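Local coordinates for gram-positive cocci surface proteins LPxTG domain-containing protein (Streptococcus pneumoniae, PDB 3NZ3), which probably binds mucin through the surface-exposed domain described here, one part of a longer cell-wall-anchored protein thought to serve in adhesion, at residues Glu93-Ser96 and Asp97-Asp100. Numbering follows the deposited sequence.
Sequences EVTS and DSSD. With SO4 (sulfate ion), chain C.
Thr95 and Ser98 hold the two ends of a type I beta turn, with Ser96 and Asp97 at its corners; it leads out of strand 88-94 and starts the link to strand 101-107 in this all-beta mucin-binding domain. The turn's own backbone bond runs from Ser98 N to Thr95 O (3.0 Å). A second bond runs the opposite way along the chain: Thr95 N gives its hydrogen to Ser98 OG at 2.9 Å, almost straight at 173°. Serine suits this place because its short hydroxyl swings beside its own backbone N (chi1 -56°) and turns in across the open end of the turn, between Thr95 and Ser98, meeting the Thr95 amide just past the end of the strand. Thr95 adds a third, longer link, the bond of an ST turn, in which Asp97 N lies 3.3 Å from Thr95 OG1; with chi1 at 71° the hydroxyl sits between backbone N and carbonyl carbon, facing the turn. Thus both end residues lend a hydroxyl to the backbone of the other half.

On the face next to strand 14-30, Val94 packs its CG1 against Ser98 CB (4.1 Å), while its side chain also touches Ile22 of that strand; a branched hydrocarbon fits this buried strand position. The corner is looser. Small, polar Ser96 and charged Asp97 suit a hydrated bend, and one water joins their side chains, donating to Asp97 OD1. Strand 14-30 also grips the loop through polar bonds, from Lys20 NZ to Ser96 O at the corner and, beyond the turn, from Thr23 N to Asp100 OD1. A sulfate, probably from the crystallisation liquor, is held by Lys101 and by Ser99, whose N donates to sulfate O1 at 3.2 Å.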
# COMPACT_ATOMS: atom_id res chain seq x y z
N GLU A 93 -5.89 7.01 -2.11
CA GLU A 93 -6.28 7.36 -0.74
C GLU A 93 -6.41 6.10 0.11
O GLU A 93 -6.94 5.08 -0.35
CB GLU A 93 -7.60 8.14 -0.71
CG GLU A 93 -7.91 8.77 0.67
CD GLU A 93 -9.37 9.23 0.84
OE1 GLU A 93 -10.26 8.74 0.11
OE2 GLU A 93 -9.61 10.06 1.73
N VAL A 94 -5.91 6.17 1.34
CA VAL A 94 -5.97 5.08 2.29
C VAL A 94 -6.80 5.54 3.49
O VAL A 94 -6.51 6.58 4.10
CB VAL A 94 -4.55 4.61 2.74
CG1 VAL A 94 -4.63 3.43 3.70
CG2 VAL A 94 -3.69 4.22 1.53
N THR A 95 -7.84 4.79 3.81
CA THR A 95 -8.67 5.08 4.98
C THR A 95 -8.70 3.83 5.84
O THR A 95 -8.19 2.79 5.43
CB THR A 95 -10.12 5.46 4.60
OG1 THR A 95 -10.82 4.31 4.12
CG2 THR A 95 -10.15 6.58 3.56
N SER A 96 -9.31 3.91 7.02
CA SER A 96 -9.38 2.76 7.92
C SER A 96 -10.16 1.59 7.33
O SER A 96 -10.04 0.46 7.80
CB SER A 96 -9.97 3.16 9.27
OG SER A 96 -11.27 3.69 9.13
N ASP A 97 -10.96 1.85 6.29
CA ASP A 97 -11.73 0.81 5.62
C ASP A 97 -10.95 0.13 4.48
O ASP A 97 -11.37 -0.92 3.98
CB ASP A 97 -13.05 1.38 5.10
CG ASP A 97 -13.96 1.88 6.22
OD1 ASP A 97 -14.12 1.16 7.23
OD2 ASP A 97 -14.50 2.99 6.08
N SER A 98 -9.82 0.72 4.09
CA SER A 98 -8.98 0.16 3.02
C SER A 98 -8.39 -1.20 3.41
O SER A 98 -8.08 -1.44 4.58
CB SER A 98 -7.84 1.13 2.66
OG SER A 98 -8.34 2.40 2.28
N SER A 99 -8.26 -2.09 2.43
CA SER A 99 -7.55 -3.35 2.62
C SER A 99 -6.16 -3.28 1.99
O SER A 99 -5.90 -2.41 1.16
CB SER A 99 -8.35 -4.52 2.01
OG SER A 99 -8.05 -4.72 0.64
N ASP A 100 -5.27 -4.18 2.41
CA ASP A 100 -3.95 -4.31 1.79
C ASP A 100 -4.12 -4.59 0.30
O ASP A 100 -5.11 -5.22 -0.10
CB ASP A 100 -3.15 -5.44 2.43
CG ASP A 100 -2.77 -5.16 3.87
OD1 ASP A 100 -2.70 -3.98 4.28
OD2 ASP A 100 -2.52 -6.14 4.61
S SO4 C . -10.59 -0.84 -1.34
O1 SO4 C . -10.04 -1.40 -0.11
O2 SO4 C . -9.72 0.22 -1.83
O3 SO4 C . -10.68 -1.90 -2.35
O4 SO4 C . -11.92 -0.30 -1.10
O HOH W 1 -12.93 1.95 9.81